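Local coordinates for aromatic-amino-acid transaminase TyrB (Burkholderia cenocepacia K56-2Valvano, PDB 4WD2), which probably catalyses pyridoxal-phosphate-dependent transfer of amino groups from aromatic amino acids to 2-oxo acids, as an aminotransferase of class I and II, at residues Gln35-Ser40 / Val393-Asp398; Asp31-Lys36 / Gly374-Arg379; Ala327-Ser332 / Leu388-Val393. One frame throughout, in Å; residues are numbered along the deposited sequence. Where two conformers were deposited one is given.

The three contacts lie on the same side of the chain's centre and draw residues 31-40 into a unit otherwise built from the C-terminal part, consistent with the small domain of fold-type I aminotransferases. Contacts 1 and 2 have centres about 7 Å apart, share Gln35 and Lys36, and are joined by the parallel strands 37-38 and 375-376. Contact 3, centred about 10 Å from contact 1, shares Val393 with it; contacts 2 and 3 do not touch, their centres being about 17 Å apart. Along the chain come 31-36 and 35-40, then 327-332, 374-379, 388-393 and 393-398. Helix 393-405 thus packs between the short sheet and long helix 309-338.

Contact 1 (Gln35-Ser40 / Val393-Asp398); sequences QKVNLS and VGIVAD
Ile395, on the first turn of helix 393-405, is the first residue of that helix to meet the segment 35-40, and both its branches take part. The longer branch is extended at chi2 (173°) and carries CD1 to 3.1 Å from OE1 of Gln35, a close approach for a methyl and an amide oxygen. In Gln35 the bend at chi2 (-70°) turns the amide toward the isoleucine, and the two side chains cross at about a right angle. The shorter branch, CG2, lies 4.0 Å from CG2 of Val37 and also skirts the carbonyl oxygen of Gln35. An isoleucine suits the place because its longer branch can reach the exposed glutamine amide while the shorter one still packs on the buried valine.

Val396 comes next, deeper in the interface. Its CG2 sits 3.8 Å from CG1 of Val37 and also meets CD1 of Leu39 at 4.1 Å. Leu39 and Val396 reach toward each other tip to tip, whereas Val37 presents one methyl to each of the two helix residues. Compact, branched side chains suit a helix laid this near a strand. Behind Val396, Ile333 of helix 309-338 and Met383 of strand 382-384 continue the apolar layer.

Around Leu39 the backbone makes an Asx turn, from Asn38 to Ser40, in which OD1 of Asn38 accepts from N of Ser40 at 3.1 Å and from OG of Ser40 at 2.6 Å. Polar groups here are engaged elsewhere: Asn38 also with Asn25 of helix 20-30, the Val37 backbone with Gly374 and Tyr376. The helix offers methyl groups, met mostly by methyls and at one end by Gln35. Shape complementarity and the burial of hydrocarbon, rather than directional bonding, probably hold this helix to the strand.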
loop_
_atom_site.group_PDB
_atom_site.type_symbol
_atom_site.label_atom_id
_atom_site.label_comp_id
_atom_site.label_asym_id
_atom_site.label_seq_id
_atom_site.Cartn_x
_atom_site.Cartn_y
_atom_site.Cartn_z
ATOM N N GLN A 35 8.592 31.796 22.139
ATOM C CA GLN A 35 7.214 31.489 22.505
ATOM C C GLN A 35 6.365 31.062 21.315
ATOM O O GLN A 35 5.139 31.017 21.410
ATOM C CB GLN A 35 6.571 32.693 23.190
ATOM C CG GLN A 35 7.300 33.143 24.441
ATOM C CD GLN A 35 7.166 32.154 25.575
ATOM O OE1 GLN A 35 6.155 32.136 26.281
ATOM N NE2 GLN A 35 8.187 31.326 25.765
ATOM N N LYS A 36 7.008 30.739 20.202
ATOM C CA LYS A 36 6.273 30.323 19.016
ATOM C C LYS A 36 5.460 29.057 19.293
ATOM O O LYS A 36 5.860 28.219 20.099
ATOM C CB LYS A 36 7.230 30.100 17.842
ATOM C CG LYS A 36 8.278 29.034 18.071
ATOM C CD LYS A 36 9.190 28.914 16.861
ATOM C CE LYS A 36 10.318 27.930 17.111
ATOM N NZ LYS A 36 11.205 27.801 15.919
ATOM N N VAL A 37 4.306 28.941 18.642
ATOM C CA VAL A 37 3.434 27.787 18.809
ATOM C C VAL A 37 2.951 27.277 17.451
ATOM O O VAL A 37 2.444 28.050 16.632
ATOM C CB VAL A 37 2.207 28.123 19.696
ATOM C CG1 VAL A 37 1.292 26.919 19.821
ATOM C CG2 VAL A 37 2.649 28.596 21.071
ATOM N N ASN A 38 3.114 25.977 17.217
ATOM C CA ASN A 38 2.699 25.362 15.959
ATOM C C ASN A 38 1.442 24.531 16.146
ATOM O O ASN A 38 1.437 23.563 16.906
ATOM C CB ASN A 38 3.823 24.491 15.384
ATOM C CG ASN A 38 3.584 24.099 13.938
ATOM O OD1 ASN A 38 2.630 24.548 13.311
ATOM N ND2 ASN A 38 4.471 23.275 13.394
ATOM N N LEU A 39 0.372 24.918 15.461
ATOM C CA LEU A 39 -0.878 24.178 15.524
ATOM C C LEU A 39 -1.298 23.793 14.112
ATOM O O LEU A 39 -2.478 23.587 13.837
ATOM C CB LEU A 39 -1.973 25.010 16.210
ATOM C CG LEU A 39 -1.654 25.619 17.581
ATOM C CD1 LEU A 39 -2.729 26.601 17.989
ATOM C CD2 LEU A 39 -1.480 24.547 18.654
ATOM N N SER A 40 -0.317 23.700 13.220
ATOM C CA SER A 40 -0.583 23.418 11.814
ATOM C C SER A 40 -0.485 21.929 11.488
ATOM O O SER A 40 -1.031 21.482 10.482
ATOM C CB SER A 40 0.380 24.204 10.921
ATOM O OG SER A 40 1.696 23.695 11.036
ATOM N N VAL A 393 -1.396 26.812 25.836
ATOM C CA VAL A 393 -2.807 27.139 25.636
ATOM C C VAL A 393 -3.123 28.575 26.089
ATOM O O VAL A 393 -3.950 29.250 25.481
ATOM C CB VAL A 393 -3.743 26.121 26.352
ATOM C CG1 VAL A 393 -3.595 26.189 27.863
ATOM C CG2 VAL A 393 -5.199 26.328 25.927
ATOM N N GLY A 394 -2.444 29.053 27.126
ATOM C CA GLY A 394 -2.603 30.431 27.546
ATOM C C GLY A 394 -2.072 31.398 26.499
ATOM O O GLY A 394 -2.709 32.408 26.202
ATOM N N ILE A 395 -0.900 31.081 25.949
ATOM C CA ILE A 395 -0.259 31.879 24.907
ATOM C C ILE A 395 -1.163 31.987 23.682
ATOM O O ILE A 395 -1.349 33.063 23.121
ATOM C CB ILE A 395 1.102 31.266 24.505
ATOM C CG1 ILE A 395 2.145 31.525 25.596
ATOM C CG2 ILE A 395 1.580 31.809 23.163
ATOM C CD1 ILE A 395 3.459 30.811 25.360
ATOM N N VAL A 396 -1.744 30.860 23.290
ATOM C CA VAL A 396 -2.638 30.816 22.141
ATOM C C VAL A 396 -3.931 31.607 22.366
ATOM O O VAL A 396 -4.331 32.404 21.517
ATOM C CB VAL A 396 -2.994 29.367 21.786
ATOM C CG1 VAL A 396 -4.049 29.332 20.685
ATOM C CG2 VAL A 396 -1.740 28.615 21.368
ATOM N N ALA A 397 -4.591 31.378 23.499
ATOM C CA ALA A 397 -5.848 32.065 23.797
ATOM C C ALA A 397 -5.648 33.582 23.842
ATOM O O ALA A 397 -6.497 34.347 23.394
ATOM C CB ALA A 397 -6.421 31.569 25.106
ATOM N N ASP A 398 -4.514 34.005 24.388
ATOM C CA ASP A 398 -4.168 35.422 24.454
ATOM C C ASP A 398 -3.994 35.994 23.047
ATOM O O ASP A 398 -4.543 37.042 22.712
ATOM C CB ASP A 398 -2.891 35.608 25.271
ATOM C CG ASP A 398 -2.608 37.055 25.597
ATOM O OD1 ASP A 398 -3.433 37.678 26.302
ATOM O OD2 ASP A 398 -1.550 37.563 25.171
#

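Contact 2 (Asp31-Lys36 / Gly374-Arg379); sequences DPRDQK and GVYILR
Asp31 and Tyr376 meet because each side chain is swung toward the other: CG of Asp31 stands opposite the backbone N (chi1 -163°), while the tyrosine ring lies on the N side of its own residue, with CG anti to the carbonyl carbon (chi1 -69°). The setting is an Asx turn beside the short parallel pair of strands 37-38 and 375-376. Tyr376 OH donates to Asp31 OD2 at 2.4 Å, a length so short that its exact value is doubtful. The oxygen lies at the ring's edge, and the carboxylate and ring planes are 61° apart.

Arg33 also grips the carboxylate, in a side-on, two-nitrogen salt bridge on the syn side of both oxygens: its chain bends at chi3, and NE reaches Asp31 OD1 at 3.0 Å and NH2 reaches OD2 at 2.9 Å. The backbone N of Arg33 closes the Asx turn on OD1, at 3.1 Å. Two oxygens thus take four bonds, which should fix the carboxylate's rotation and probably stabilise its charge. The same guanidinium also donates to the carbonyls of Arg370 and Glu371 near the end of helix 363-371, and one of its faces rests on Gly374, whose CA is 3.4 Å from NH2. Glycine suits this place, having positive phi and no side chain to meet the arginine. Next to it, CA of Lys36 makes a C-H...O contact with O of Gly374 at 3.2 Å.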
loop_
_atom_site.group_PDB
_atom_site.type_symbol
_atom_site.label_atom_id
_atom_site.label_comp_id
_atom_site.label_asym_id
_atom_site.label_seq_id
_atom_site.Cartn_x
_atom_site.Cartn_y
_atom_site.Cartn_z
ATOM N N ASP A 31 11.789 30.548 12.613
ATOM C CA ASP A 31 11.264 31.521 13.570
ATOM C C ASP A 31 12.068 31.467 14.864
ATOM O O ASP A 31 12.080 30.445 15.545
ATOM C CB ASP A 31 9.775 31.253 13.845
ATOM C CG ASP A 31 9.063 32.434 14.496
ATOM O OD1 ASP A 31 9.686 33.180 15.276
ATOM O OD2 ASP A 31 7.856 32.611 14.231
ATOM N N PRO A 32 12.748 32.576 15.202
ATOM C CA PRO A 32 13.659 32.649 16.352
ATOM C C PRO A 32 12.961 32.852 17.693
ATOM O O PRO A 32 13.616 32.763 18.731
ATOM C CB PRO A 32 14.521 33.867 16.020
ATOM C CG PRO A 32 13.582 34.770 15.290
ATOM C CD PRO A 32 12.696 33.854 14.466
ATOM N N ARG A 33 11.656 33.117 17.674
ATOM C CA ARG A 33 10.938 33.497 18.888
ATOM C C ARG A 33 10.672 32.306 19.804
ATOM O O ARG A 33 10.148 31.280 19.373
ATOM C CB ARG A 33 9.628 34.197 18.520
ATOM C CG ARG A 33 9.858 35.516 17.788
ATOM C CD ARG A 33 8.561 36.156 17.320
ATOM N NE ARG A 33 7.932 35.408 16.237
ATOM C CZ ARG A 33 6.895 35.851 15.531
ATOM N NH1 ARG A 33 6.373 37.044 15.791
ATOM N NH2 ARG A 33 6.386 35.104 14.563
ATOM N N ASP A 34 11.033 32.460 21.074
ATOM C CA ASP A 34 10.982 31.360 22.027
ATOM C C ASP A 34 9.559 30.903 22.317
ATOM O O ASP A 34 9.340 29.751 22.694
ATOM C CB ASP A 34 11.670 31.759 23.336
ATOM N N GLN A 35 8.592 31.796 22.139
ATOM C CA GLN A 35 7.214 31.489 22.505
ATOM C C GLN A 35 6.365 31.062 21.315
ATOM O O GLN A 35 5.139 31.017 21.410
ATOM C CB GLN A 35 6.571 32.693 23.190
ATOM C CG GLN A 35 7.300 33.143 24.441
ATOM C CD GLN A 35 7.166 32.154 25.575
ATOM O OE1 GLN A 35 6.155 32.136 26.281
ATOM N NE2 GLN A 35 8.187 31.326 25.765
ATOM N N LYS A 36 7.008 30.739 20.202
ATOM C CA LYS A 36 6.273 30.323 19.016
ATOM C C LYS A 36 5.460 29.057 19.293
ATOM O O LYS A 36 5.860 28.219 20.099
ATOM C CB LYS A 36 7.230 30.100 17.842
ATOM C CG LYS A 36 8.278 29.034 18.071
ATOM C CD LYS A 36 9.190 28.914 16.861
ATOM C CE LYS A 36 10.318 27.930 17.111
ATOM N NZ LYS A 36 11.205 27.801 15.919
ATOM N N GLY A 374 3.373 34.837 16.727
ATOM C CA GLY A 374 4.111 33.590 16.601
ATOM C C GLY A 374 3.292 32.318 16.768
ATOM O O GLY A 374 3.825 31.279 17.152
ATOM N N VAL A 375 1.993 32.393 16.492
ATOM C CA VAL A 375 1.123 31.224 16.580
ATOM C C VAL A 375 0.704 30.802 15.173
ATOM O O VAL A 375 0.158 31.606 14.411
ATOM C CB VAL A 375 -0.124 31.503 17.448
ATOM C CG1 VAL A 375 -1.163 30.390 17.291
ATOM C CG2 VAL A 375 0.273 31.659 18.913
ATOM N N TYR A 376 0.965 29.540 14.832
ATOM C CA TYR A 376 0.819 29.078 13.455
ATOM C C TYR A 376 -0.387 28.149 13.247
ATOM O O TYR A 376 -0.440 27.049 13.805
ATOM C CB TYR A 376 2.096 28.349 13.003
ATOM C CG TYR A 376 3.337 29.211 12.834
ATOM C CD1 TYR A 376 3.901 29.896 13.911
ATOM C CD2 TYR A 376 3.973 29.303 11.604
ATOM C CE1 TYR A 376 5.053 30.673 13.753
ATOM C CE2 TYR A 376 5.127 30.072 11.433
ATOM C CZ TYR A 376 5.661 30.752 12.511
ATOM O OH TYR A 376 6.799 31.518 12.338
ATOM N N ILE A 377 -1.349 28.602 12.444
ATOM C CA ILE A 377 -2.451 27.755 11.999
ATOM C C ILE A 377 -2.573 27.859 10.478
ATOM O O ILE A 377 -1.864 28.645 9.855
ATOM C CB ILE A 377 -3.794 28.133 12.676
ATOM C CG1 ILE A 377 -4.226 29.553 12.309
ATOM C CG2 ILE A 377 -3.700 27.979 14.182
ATOM C CD1 ILE A 377 -5.596 29.920 12.842
ATOM N N LEU A 378 -3.447 27.058 9.871
ATOM C CA LEU A 378 -3.555 27.050 8.414
ATOM C C LEU A 378 -4.242 28.300 7.891
ATOM O O LEU A 378 -4.974 28.962 8.626
ATOM C CB LEU A 378 -4.319 25.814 7.924
ATOM C CG LEU A 378 -3.682 24.440 8.124
ATOM C CD1 LEU A 378 -4.386 23.425 7.241
ATOM C CD2 LEU A 378 -2.191 24.479 7.826
ATOM N N ARG A 379 -4.021 28.599 6.614
ATOM C CA ARG A 379 -4.640 29.748 5.958
ATOM C C ARG A 379 -6.163 29.683 6.029
ATOM O O ARG A 379 -6.835 30.713 6.036
ATOM C CB ARG A 379 -4.190 29.840 4.496
#

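Contact 3 (Ala327-Ser332 / Leu388-Val393); sequences ARMRQS and LNDSNV
Helix-to-loop packing joins Met329, on long helix 309-338, to the loop that runs from strand 382-384 into helix 393-405. The methionine is buried at the centre of the contact. Its chain bends at both chi2 (-61°) and chi3 (97°), curling along the loop: CG is 3.5 Å from O of Leu388 and SD is 3.6 Å from CA of Asn389. SD also touches CB of Leu388 at 3.9 Å, the two side chains sliding past each other in opposite directions. A flexible thioether suits such a surface, since it can follow backbone as well as side chains. Farther along, CB of Ser332 lies 3.8 Å from CG2 of Val393; the small serine allows this close approach, and its hydroxyl turns back on its own helix to bond O of Arg328 at 2.8 Å.

Out toward solvent Arg328 stretches from CG to NE, and NH1 makes a salt bridge to Asp390 OD1 at 3.0 Å, with the guanidinium and carboxylate planes perpendicular. A second bond, from NH2, is weak. The arginine has two conformers and touches a crystal neighbour, so this bridge is tentative.

The loop is braced from within. OD1 of Asn392 accepts from N of Asn389 at 2.9 Å, and O of Asn389 receives the backbone N of both Asn392 and Val393. Asn392 occupies the N-cap position without making a capping bond. Leu388 O is also held by Arg325 of the long helix. A loop leading into the C-terminal helix is thus packed on helix 309-338, as in the small domain of class I aminotransferases, which the C-terminal part of the chain largely builds.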
loop_
_atom_site.group_PDB
_atom_site.type_symbol
_atom_site.label_atom_id
_atom_site.label_comp_id
_atom_site.label_asym_id
_atom_site.label_seq_id
_atom_site.Cartn_x
_atom_site.Cartn_y
_atom_site.Cartn_z
ATOM N N ALA A 327 -10.593 17.669 25.029
ATOM C CA ALA A 327 -11.755 18.381 25.552
ATOM C C ALA A 327 -11.343 19.410 26.601
ATOM O O ALA A 327 -11.898 20.505 26.665
ATOM C CB ALA A 327 -12.763 17.400 26.122
ATOM N N ARG A 328 -10.346 19.067 27.411
ATOM C CA ARG A 328 -9.807 19.997 28.398
ATOM C C ARG A 328 -9.170 21.206 27.720
ATOM O O ARG A 328 -9.325 22.341 28.167
ATOM C CB ARG A 328 -8.784 19.307 29.297
ATOM C CG ARG A 328 -8.221 20.219 30.364
ATOM C CD ARG A 328 -7.305 19.496 31.334
ATOM N NE ARG A 328 -6.719 20.442 32.278
ATOM C CZ ARG A 328 -5.503 20.963 32.156
ATOM N NH1 ARG A 328 -4.735 20.616 31.139
ATOM N NH2 ARG A 328 -5.053 21.825 33.056
ATOM N N MET A 329 -8.461 20.966 26.623
ATOM C CA MET A 329 -7.836 22.068 25.889
ATOM C C MET A 329 -8.891 22.951 25.228
ATOM O O MET A 329 -8.735 24.170 25.160
ATOM C CB MET A 329 -6.852 21.542 24.838
ATOM C CG MET A 329 -5.587 20.920 25.430
ATOM S SD MET A 329 -4.607 22.072 26.417
ATOM C CE MET A 329 -5.148 21.701 28.092
ATOM N N ARG A 330 -9.964 22.340 24.740
ATOM C CA ARG A 330 -11.058 23.114 24.162
ATOM C C ARG A 330 -11.639 24.058 25.210
ATOM O O ARG A 330 -11.846 25.240 24.946
ATOM C CB ARG A 330 -12.143 22.191 23.599
ATOM C CG ARG A 330 -11.741 21.487 22.304
ATOM C CD ARG A 330 -12.907 20.706 21.704
ATOM N NE ARG A 330 -12.557 20.124 20.410
ATOM C CZ ARG A 330 -12.510 20.813 19.273
ATOM N NH1 ARG A 330 -12.791 22.111 19.270
ATOM N NH2 ARG A 330 -12.176 20.208 18.143
ATOM N N GLN A 331 -11.886 23.533 26.406
ATOM C CA GLN A 331 -12.428 24.351 27.482
ATOM C C GLN A 331 -11.420 25.418 27.931
ATOM O O GLN A 331 -11.803 26.557 28.185
ATOM C CB GLN A 331 -12.850 23.474 28.666
ATOM C CG GLN A 331 -13.714 24.200 29.701
ATOM C CD GLN A 331 -15.105 24.536 29.177
ATOM O OE1 GLN A 331 -15.932 23.645 28.960
ATOM N NE2 GLN A 331 -15.364 25.823 28.959
ATOM N N SER A 332 -10.135 25.054 27.996
ATOM C CA SER A 332 -9.088 25.978 28.433
ATOM C C SER A 332 -8.921 27.147 27.476
ATOM O O SER A 332 -8.797 28.289 27.919
ATOM C CB SER A 332 -7.745 25.259 28.597
ATOM O OG SER A 332 -7.814 24.251 29.592
ATOM N N LEU A 388 -2.364 21.851 21.356
ATOM C CA LEU A 388 -2.450 22.616 22.594
ATOM C C LEU A 388 -2.084 21.778 23.815
ATOM O O LEU A 388 -2.489 20.627 23.935
ATOM C CB LEU A 388 -3.864 23.179 22.770
ATOM C CG LEU A 388 -4.340 24.197 21.734
ATOM C CD1 LEU A 388 -5.832 24.443 21.876
ATOM C CD2 LEU A 388 -3.574 25.494 21.901
ATOM N N ASN A 389 -1.323 22.373 24.725
ATOM C CA ASN A 389 -1.029 21.753 26.007
ATOM C C ASN A 389 -0.884 22.849 27.048
ATOM O O ASN A 389 -1.058 24.024 26.732
ATOM C CB ASN A 389 0.231 20.886 25.927
ATOM C CG ASN A 389 1.399 21.611 25.282
ATOM O OD1 ASN A 389 1.849 22.636 25.783
ATOM N ND2 ASN A 389 1.898 21.079 24.172
ATOM N N ASP A 390 -0.564 22.481 28.285
ATOM C CA ASP A 390 -0.461 23.478 29.346
ATOM C C ASP A 390 0.647 24.489 29.071
ATOM O O ASP A 390 0.600 25.610 29.565
ATOM C CB ASP A 390 -0.230 22.806 30.699
ATOM C CG ASP A 390 -1.494 22.212 31.273
ATOM O OD1 ASP A 390 -2.588 22.743 30.981
ATOM O OD2 ASP A 390 -1.397 21.215 32.012
ATOM N N SER A 391 1.637 24.099 28.274
ATOM C CA SER A 391 2.754 24.992 27.991
ATOM C C SER A 391 2.361 26.136 27.054
ATOM O O SER A 391 3.015 27.179 27.057
ATOM C CB SER A 391 3.929 24.223 27.382
ATOM O OG SER A 391 3.758 24.068 25.979
ATOM N N ASN A 392 1.303 25.962 26.261
ATOM C CA ASN A 392 0.991 26.972 25.248
ATOM C C ASN A 392 -0.461 27.457 25.143
ATOM O O ASN A 392 -0.733 28.415 24.416
ATOM C CB ASN A 392 1.434 26.460 23.868
ATOM C CG ASN A 392 0.691 25.204 23.431
ATOM O OD1 ASN A 392 -0.468 24.980 23.796
ATOM N ND2 ASN A 392 1.361 24.377 22.635
ATOM N N VAL A 393 -1.396 26.812 25.836
ATOM C CA VAL A 393 -2.807 27.139 25.636
ATOM C C VAL A 393 -3.123 28.575 26.089
ATOM O O VAL A 393 -3.950 29.250 25.481
ATOM C CB VAL A 393 -3.743 26.121 26.352
ATOM C CG1 VAL A 393 -3.595 26.189 27.863
ATOM C CG2 VAL A 393 -5.199 26.328 25.927
#